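Local structure of TqaA (Penicillium aethiopicum, 5DLK) at residues F67-S78 and S404-R415. The protein is a fungal nonribosomal peptide synthetase, probably a ligase that binds phosphopantetheine, and this piece is its terminal condensation-like domain, linked to peptide macrocyclization. Sequence-based numbering, arbitrary orientation.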
ATOM      1  N   PHE A  67      -7.930  -6.150  -0.774  1.00 19.16           N
ATOM      2  CA  PHE A  67      -7.875  -7.273  -1.705  1.00 18.47           C
ATOM      3  C   PHE A  67      -8.256  -6.755  -3.084  1.00 19.40           C
ATOM      4  O   PHE A  67      -9.251  -6.040  -3.232  1.00 20.41           O
ATOM      5  CB  PHE A  67      -8.823  -8.357  -1.203  1.00 20.33           C
ATOM      6  CG  PHE A  67      -8.759  -9.662  -1.953  1.00 18.82           C
ATOM      7  CD1 PHE A  67      -7.557 -10.337  -2.126  1.00 23.10           C
ATOM      8  CD2 PHE A  67      -9.939 -10.252  -2.402  1.00 23.55           C
ATOM      9  CE1 PHE A  67      -7.528 -11.584  -2.795  1.00 21.35           C
ATOM     10  CE2 PHE A  67      -9.925 -11.482  -3.071  1.00 26.41           C
ATOM     11  CZ  PHE A  67      -8.714 -12.141  -3.269  1.00 23.27           C
ATOM     12  N   HIS A  68      -7.433  -7.063  -4.079  1.00 18.72           N
ATOM     13  CA  HIS A  68      -7.628  -6.541  -5.426  1.00 17.97           C
ATOM     14  C   HIS A  68      -7.724  -7.658  -6.443  1.00 19.97           C
ATOM     15  O   HIS A  68      -7.105  -8.709  -6.280  1.00 19.63           O
ATOM     16  CB  HIS A  68      -6.471  -5.637  -5.841  1.00 19.38           C
ATOM     17  CG  HIS A  68      -6.537  -4.262  -5.247  1.00 23.36           C
ATOM     18  ND1 HIS A  68      -6.428  -4.031  -3.893  1.00 23.33           N
ATOM     19  CD2 HIS A  68      -6.715  -3.052  -5.827  1.00 24.29           C
ATOM     20  CE1 HIS A  68      -6.538  -2.731  -3.663  1.00 24.20           C
ATOM     21  NE2 HIS A  68      -6.699  -2.114  -4.821  1.00 23.11           N
ATOM     22  N   SER A  69      -8.499  -7.401  -7.490  1.00 21.81           N
ATOM     23  CA  SER A  69      -8.460  -8.204  -8.708  1.00 22.10           C
ATOM     24  C   SER A  69      -7.998  -7.289  -9.824  1.00 19.44           C
ATOM     25  O   SER A  69      -8.723  -6.367 -10.209  1.00 22.38           O
ATOM     26  CB  SER A  69      -9.839  -8.789  -9.033  1.00 24.30           C
ATOM     27  OG  SER A  69      -9.766  -9.590 -10.207  1.00 23.59           O
ATOM     28  N   TYR A  70      -6.798  -7.535 -10.341  1.00 21.96           N
ATOM     29  CA  TYR A  70      -6.281  -6.753 -11.451  1.00 17.48           C
ATOM     30  C   TYR A  70      -6.657  -7.460 -12.759  1.00 22.02           C
ATOM     31  O   TYR A  70      -6.242  -8.590 -12.993  1.00 22.50           O
ATOM     32  CB  TYR A  70      -4.774  -6.572 -11.338  1.00 21.15           C
ATOM     33  CG  TYR A  70      -4.394  -5.623 -10.219  1.00 20.99           C
ATOM     34  CD1 TYR A  70      -4.762  -4.286 -10.282  1.00 24.42           C
ATOM     35  CD2 TYR A  70      -3.681  -6.061  -9.108  1.00 21.78           C
ATOM     36  CE1 TYR A  70      -4.433  -3.406  -9.265  1.00 25.59           C
ATOM     37  CE2 TYR A  70      -3.338  -5.179  -8.081  1.00 25.26           C
ATOM     38  CZ  TYR A  70      -3.724  -3.853  -8.174  1.00 23.33           C
ATOM     39  OH  TYR A  70      -3.396  -2.944  -7.179  1.00 25.05           O
ATOM     40  N   ASN A  71      -7.434  -6.771 -13.584  1.00 21.11           N
ATOM     41  CA  ASN A  71      -8.150  -7.410 -14.695  1.00 22.41           C
ATOM     42  C   ASN A  71      -7.662  -6.925 -16.048  1.00 24.79           C
ATOM     43  O   ASN A  71      -7.646  -5.728 -16.317  1.00 27.74           O
ATOM     44  CB  ASN A  71      -9.641  -7.138 -14.582  1.00 22.95           C
ATOM     45  CG  ASN A  71     -10.193  -7.517 -13.238  1.00 21.26           C
ATOM     46  OD1 ASN A  71      -9.692  -8.435 -12.587  1.00 23.06           O
ATOM     47  ND2 ASN A  71     -11.232  -6.806 -12.801  1.00 22.90           N
ATOM     48  N   TRP A  72      -7.284  -7.864 -16.906  1.00 27.38           N
ATOM     49  CA  TRP A  72      -6.767  -7.524 -18.217  1.00 23.78           C
ATOM     50  C   TRP A  72      -7.661  -8.102 -19.306  1.00 29.50           C
ATOM     51  O   TRP A  72      -7.729  -9.313 -19.456  1.00 24.20           O
ATOM     52  CB  TRP A  72      -5.352  -8.052 -18.373  1.00 26.59           C
ATOM     53  CG  TRP A  72      -4.400  -7.438 -17.386  1.00 27.36           C
ATOM     54  CD1 TRP A  72      -3.940  -7.994 -16.224  1.00 28.02           C
ATOM     55  CD2 TRP A  72      -3.829  -6.135 -17.469  1.00 28.94           C
ATOM     56  NE1 TRP A  72      -3.093  -7.114 -15.585  1.00 28.38           N
ATOM     57  CE2 TRP A  72      -3.010  -5.964 -16.331  1.00 28.69           C
ATOM     58  CE3 TRP A  72      -3.922  -5.094 -18.400  1.00 26.84           C
ATOM     59  CZ2 TRP A  72      -2.279  -4.802 -16.111  1.00 28.52           C
ATOM     60  CZ3 TRP A  72      -3.199  -3.934 -18.171  1.00 30.47           C
ATOM     61  CH2 TRP A  72      -2.393  -3.798 -17.032  1.00 29.92           C
ATOM     62  N   THR A  73      -8.335  -7.237 -20.054  1.00 26.46           N
ATOM     63  CA  THR A  73      -9.181  -7.693 -21.156  1.00 28.60           C
ATOM     64  C   THR A  73      -8.333  -7.717 -22.419  1.00 29.52           C
ATOM     65  O   THR A  73      -7.844  -6.681 -22.866  1.00 29.02           O
ATOM     66  CB  THR A  73     -10.407  -6.790 -21.359  1.00 27.30           C
ATOM     67  OG1 THR A  73     -11.148  -6.701 -20.139  1.00 27.71           O
ATOM     68  CG2 THR A  73     -11.323  -7.355 -22.454  1.00 26.80           C
ATOM     69  N   ILE A  74      -8.166  -8.911 -22.982  1.00 27.84           N
ATOM     70  CA  ILE A  74      -7.252  -9.140 -24.096  1.00 27.86           C
ATOM     71  C   ILE A  74      -8.054  -9.507 -25.348  1.00 35.10           C
ATOM     72  O   ILE A  74      -8.811 -10.469 -25.326  1.00 29.65           O
ATOM     73  CB  ILE A  74      -6.261 -10.268 -23.782  1.00 29.78           C
ATOM     74  CG1 ILE A  74      -5.535 -10.002 -22.450  1.00 32.32           C
ATOM     75  CG2 ILE A  74      -5.249 -10.424 -24.909  1.00 34.15           C
ATOM     76  CD1 ILE A  74      -4.689 -11.166 -21.971  1.00 32.64           C
ATOM     77  N   LYS A  75      -7.896  -8.735 -26.420  1.00 32.71           N
ATOM     78  CA  LYS A  75      -8.646  -8.981 -27.656  1.00 35.97           C
ATOM     79  C   LYS A  75      -7.730  -9.089 -28.863  1.00 38.29           C
ATOM     80  O   LYS A  75      -6.836  -8.265 -29.046  1.00 40.45           O
ATOM     81  CB  LYS A  75      -9.674  -7.878 -27.895  1.00 33.14           C
ATOM     82  CG  LYS A  75     -10.858  -7.931 -26.965  1.00 33.26           C
ATOM     83  CD  LYS A  75     -11.760  -6.728 -27.156  1.00 29.48           C
ATOM     84  CE  LYS A  75     -12.927  -6.788 -26.194  1.00 35.08           C
ATOM     85  NZ  LYS A  75     -13.680  -5.501 -26.152  1.00 41.74           N
ATOM     86  N   GLY A  76      -7.958 -10.108 -29.689  1.00 39.72           N
ATOM     87  CA  GLY A  76      -7.196 -10.273 -30.913  1.00 43.82           C
ATOM     88  C   GLY A  76      -6.975 -11.727 -31.265  1.00 46.79           C
ATOM     89  O   GLY A  76      -7.343 -12.621 -30.505  1.00 46.30           O
ATOM     90  N   ARG A  77      -6.358 -11.969 -32.415  1.00 49.29           N
ATOM     91  CA  ARG A  77      -6.151 -13.336 -32.879  1.00 49.41           C
ATOM     92  C   ARG A  77      -4.773 -13.872 -32.494  1.00 47.35           C
ATOM     93  O   ARG A  77      -4.495 -15.058 -32.660  1.00 48.11           O
ATOM     94  CB  ARG A  77      -6.342 -13.412 -34.399  1.00 53.64           C
ATOM     95  CG  ARG A  77      -7.365 -12.422 -34.947  1.00 55.33           C
ATOM     96  CD  ARG A  77      -7.386 -12.418 -36.470  1.00 64.51           C
ATOM     97  NE  ARG A  77      -7.363 -11.057 -37.007  1.00 73.64           N
ATOM     98  CZ  ARG A  77      -8.446 -10.355 -37.330  1.00 77.30           C
ATOM     99  NH1 ARG A  77      -9.654 -10.884 -37.182  1.00 79.06           N
ATOM    100  NH2 ARG A  77      -8.321  -9.122 -37.808  1.00 78.47           N
ATOM    101  N   SER A  78      -3.919 -13.004 -31.960  1.00 45.67           N
ATOM    102  CA  SER A  78      -2.532 -13.373 -31.676  1.00 47.90           C
ATOM    103  C   SER A  78      -2.322 -14.034 -30.317  1.00 42.98           C
ATOM    104  O   SER A  78      -1.229 -14.513 -30.022  1.00 45.05           O
ATOM    105  CB  SER A  78      -1.627 -12.137 -31.762  1.00 50.70           C
ATOM    106  OG  SER A  78      -1.742 -11.492 -33.015  1.00 54.33           O
ATOM    107  N   SER A 404       0.479  -9.363 -33.394  1.00 56.51           N
ATOM    108  CA  SER A 404       0.062  -8.500 -34.503  1.00 53.13           C
ATOM    109  C   SER A 404      -1.282  -7.841 -34.220  1.00 55.49           C
ATOM    110  O   SER A 404      -1.434  -6.625 -34.352  1.00 61.91           O
ATOM    111  CB  SER A 404      -0.008  -9.294 -35.814  1.00 53.91           C
ATOM    112  OG  SER A 404      -0.502 -10.605 -35.594  1.00 59.16           O
ATOM    113  N   SER A 405      -2.262  -8.648 -33.834  1.00 52.74           N
ATOM    114  CA  SER A 405      -3.532  -8.106 -33.380  1.00 57.49           C
ATOM    115  C   SER A 405      -3.703  -8.503 -31.924  1.00 54.17           C
ATOM    116  O   SER A 405      -4.069  -9.641 -31.620  1.00 54.93           O
ATOM    117  CB  SER A 405      -4.707  -8.602 -34.241  1.00 59.06           C
ATOM    118  OG  SER A 405      -5.070  -9.942 -33.943  1.00 55.04           O
ATOM    119  N   LEU A 406      -3.390  -7.569 -31.030  1.00 51.20           N
ATOM    120  CA  LEU A 406      -3.517  -7.793 -29.592  1.00 47.16           C
ATOM    121  C   LEU A 406      -3.753  -6.489 -28.848  1.00 45.89           C
ATOM    122  O   LEU A 406      -2.838  -5.681 -28.695  1.00 47.90           O
ATOM    123  CB  LEU A 406      -2.271  -8.478 -29.037  1.00 49.25           C
ATOM    124  CG  LEU A 406      -2.463  -9.940 -28.649  1.00 47.52           C
ATOM    125  CD1 LEU A 406      -1.418 -10.392 -27.642  1.00 43.93           C
ATOM    126  CD2 LEU A 406      -3.865 -10.151 -28.113  1.00 50.65           C
ATOM    127  N   ASP A 407      -4.986  -6.291 -28.398  1.00 42.03           N
ATOM    128  CA  ASP A 407      -5.360  -5.111 -27.624  1.00 41.86           C
ATOM    129  C   ASP A 407      -5.559  -5.530 -26.174  1.00 40.40           C
ATOM    130  O   ASP A 407      -6.268  -6.497 -25.895  1.00 36.69           O
ATOM    131  CB  ASP A 407      -6.632  -4.470 -28.186  1.00 40.69           C
ATOM    132  CG  ASP A 407      -7.083  -3.253 -27.388  1.00 50.18           C
ATOM    133  OD1 ASP A 407      -6.420  -2.194 -27.486  1.00 54.88           O
ATOM    134  OD2 ASP A 407      -8.110  -3.346 -26.676  1.00 46.54           O
ATOM    135  N   VAL A 408      -4.920  -4.821 -25.249  1.00 36.62           N
ATOM    136  CA  VAL A 408      -5.019  -5.184 -23.841  1.00 33.19           C
ATOM    137  C   VAL A 408      -5.491  -3.980 -23.024  1.00 35.67           C
ATOM    138  O   VAL A 408      -4.883  -2.915 -23.082  1.00 36.90           O
ATOM    139  CB  VAL A 408      -3.670  -5.695 -23.290  1.00 35.88           C
ATOM    140  CG1 VAL A 408      -3.818  -6.089 -21.838  1.00 35.26           C
ATOM    141  CG2 VAL A 408      -3.160  -6.879 -24.115  1.00 35.11           C
ATOM    142  N   GLN A 409      -6.581  -4.156 -22.279  1.00 32.89           N
ATOM    143  CA  GLN A 409      -7.166  -3.071 -21.491  1.00 34.73           C
ATOM    144  C   GLN A 409      -7.196  -3.404 -20.000  1.00 31.70           C
ATOM    145  O   GLN A 409      -7.531  -4.524 -19.608  1.00 29.95           O
ATOM    146  CB  GLN A 409      -8.581  -2.760 -21.988  1.00 34.69           C
ATOM    147  CG  GLN A 409      -8.619  -1.989 -23.307  1.00 41.25           C
ATOM    148  CD  GLN A 409      -8.161  -0.547 -23.148  1.00 50.18           C
ATOM    149  OE1 GLN A 409      -7.114  -0.152 -23.664  1.00 54.41           O
ATOM    150  NE2 GLN A 409      -8.953   0.251 -22.431  1.00 50.57           N
ATOM    151  N   TYR A 410      -6.861  -2.413 -19.178  1.00 28.74           N
ATOM    152  CA  TYR A 410      -6.795  -2.573 -17.726  1.00 27.74           C
ATOM    153  C   TYR A 410      -8.083  -2.167 -17.026  1.00 27.19           C
ATOM    154  O   TYR A 410      -8.720  -1.194 -17.407  1.00 27.68           O
ATOM    155  CB  TYR A 410      -5.639  -1.733 -17.166  1.00 30.16           C
ATOM    156  CG  TYR A 410      -5.625  -1.573 -15.655  1.00 25.85           C
ATOM    157  CD1 TYR A 410      -4.935  -2.475 -14.858  1.00 27.17           C
ATOM    158  CD2 TYR A 410      -6.271  -0.502 -15.029  1.00 30.56           C
ATOM    159  CE1 TYR A 410      -4.890  -2.331 -13.480  1.00 29.42           C
ATOM    160  CE2 TYR A 410      -6.237  -0.355 -13.638  1.00 28.49           C
ATOM    161  CZ  TYR A 410      -5.541  -1.275 -12.877  1.00 30.57           C
ATOM    162  OH  TYR A 410      -5.494  -1.163 -11.511  1.00 29.25           O
ATOM    163  N   SER A 411      -8.446  -2.911 -15.988  1.00 24.46           N
ATOM    164  CA  SER A 411      -9.484  -2.494 -15.056  1.00 22.32           C
ATOM    165  C   SER A 411      -9.267  -3.259 -13.751  1.00 22.67           C
ATOM    166  O   SER A 411      -8.418  -4.136 -13.693  1.00 24.54           O
ATOM    167  CB  SER A 411     -10.886  -2.745 -15.629  1.00 26.01           C
ATOM    168  OG  SER A 411     -11.143  -4.124 -15.761  1.00 25.07           O
ATOM    169  N   LYS A 412     -10.026  -2.950 -12.703  1.00 24.71           N
ATOM    170  CA  LYS A 412      -9.812  -3.677 -11.450  1.00 21.79           C
ATOM    171  C   LYS A 412     -11.054  -3.739 -10.593  1.00 21.66           C
ATOM    172  O   LYS A 412     -11.987  -2.937 -10.758  1.00 23.99           O
ATOM    173  CB  LYS A 412      -8.658  -3.039 -10.653  1.00 24.08           C
ATOM    174  CG  LYS A 412      -8.982  -1.636 -10.138  1.00 28.16           C
ATOM    175  CD  LYS A 412      -7.882  -1.099  -9.242  1.00 33.05           C
ATOM    176  CE  LYS A 412      -8.162   0.362  -8.861  1.00 37.84           C
ATOM    177  NZ  LYS A 412      -9.499   0.481  -8.263  1.00 44.51           N
ATOM    178  N   PHE A 413     -11.078  -4.727  -9.704  1.00 20.36           N
ATOM    179  CA  PHE A 413     -12.019  -4.767  -8.604  1.00 20.87           C
ATOM    180  C   PHE A 413     -11.167  -4.541  -7.345  1.00 21.45           C
ATOM    181  O   PHE A 413     -10.015  -4.976  -7.300  1.00 19.39           O
ATOM    182  CB  PHE A 413     -12.746  -6.099  -8.475  1.00 19.95           C
ATOM    183  CG  PHE A 413     -13.367  -6.619  -9.750  1.00 23.71           C
ATOM    184  CD1 PHE A 413     -14.012  -5.779 -10.640  1.00 25.47           C
ATOM    185  CD2 PHE A 413     -13.301  -7.982 -10.040  1.00 23.74           C
ATOM    186  CE1 PHE A 413     -14.597  -6.298 -11.808  1.00 26.67           C
ATOM    187  CE2 PHE A 413     -13.874  -8.497 -11.204  1.00 25.11           C
ATOM    188  CZ  PHE A 413     -14.516  -7.654 -12.079  1.00 24.40           C
ATOM    189  N   ALA A 414     -11.738  -3.921  -6.320  1.00 21.10           N
ATOM    190  CA  ALA A 414     -10.970  -3.671  -5.094  1.00 20.90           C
ATOM    191  C   ALA A 414     -11.853  -3.599  -3.839  1.00 22.87           C
ATOM    192  O   ALA A 414     -12.971  -3.076  -3.870  1.00 24.29           O
ATOM    193  CB  ALA A 414     -10.158  -2.385  -5.251  1.00 24.11           C
ATOM    194  N   ARG A 415     -11.337  -4.154  -2.745  1.00 18.19           N
ATOM    195  CA  ARG A 415     -11.949  -4.073  -1.424  1.00 18.72           C
ATOM    196  C   ARG A 415     -10.959  -3.359  -0.499  1.00 19.66           C
ATOM    197  O   ARG A 415      -9.747  -3.573  -0.610  1.00 17.60           O
ATOM    198  CB  ARG A 415     -12.259  -5.455  -0.845  1.00 19.03           C
ATOM    199  CG  ARG A 415     -13.087  -6.369  -1.762  1.00 20.74           C
ATOM    200  CD  ARG A 415     -14.356  -5.684  -2.209  1.00 21.90           C
ATOM    201  NE  ARG A 415     -15.280  -5.434  -1.111  1.00 23.67           N
ATOM    202  CZ  ARG A 415     -16.460  -4.841  -1.274  1.00 28.64           C
ATOM    203  NH1 ARG A 415     -16.846  -4.473  -2.487  1.00 29.52           N
ATOM    204  NH2 ARG A 415     -17.254  -4.620  -0.236  1.00 31.80           N
TER
HETATM  205  O   HOH W   1     -12.958  -4.976 -14.270  1.00 34.21           O
HETATM  206  O   HOH W   2     -10.157  -4.952 -18.305  1.00 27.86           O
HETATM  207  O   HOH W   3      -9.183  -5.297 -24.856  1.00 35.13           O
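Trp72 and Tyr410 meet as a non-hydrogen-bonded pair where strand 67-75 runs antiparallel to 407-415, an outermost strand of a mixed sheet in the condensation-domain fold. Ten backbone hydrogen bonds, from Phe67/Arg415 to Lys75/Asp407, fix the register. The Tyr410 edge approaches the indole face: CD1 lies over it, and the Tyr410 ring plane stands at 62° to the six-membered ring. A chi1 of 168° turns CG of Tyr410 away from its own N and lays the ring alongside Tyr70, where its OH meets the Tyr70 ring edge in plane, 3.3 Å from CE1. The Tyr70 side chain lies about 7 Å from Gly183, which binds phosphopantetheine in another structure of this protein. Val408 CG1 reaches Trp72 CE3 at 3.6 Å, and Phe190 of helix 186-197 packs edge-to-face with both Trp72 and Tyr70. Replacing Trp72 with an alanine would probably leave the Tyr410 edge and Val408 CG1 without their aromatic partner and open a gap beside Phe190. Further along this face, Ala414 CB sits over the His68 ring, 3.7 Å from its centroid, a CH-pi contact.

On the other face, Asn71 ND2 is centred 3.3 Å above the Phe413 ring, the amide plane turned 65° from it. Ser69 OG holds the amide's other end, donating to an in-plane lone pair of Asn71 OD1 (2.6 Å). Water 1 accepts from Asn71 ND2 at 2.9 Å.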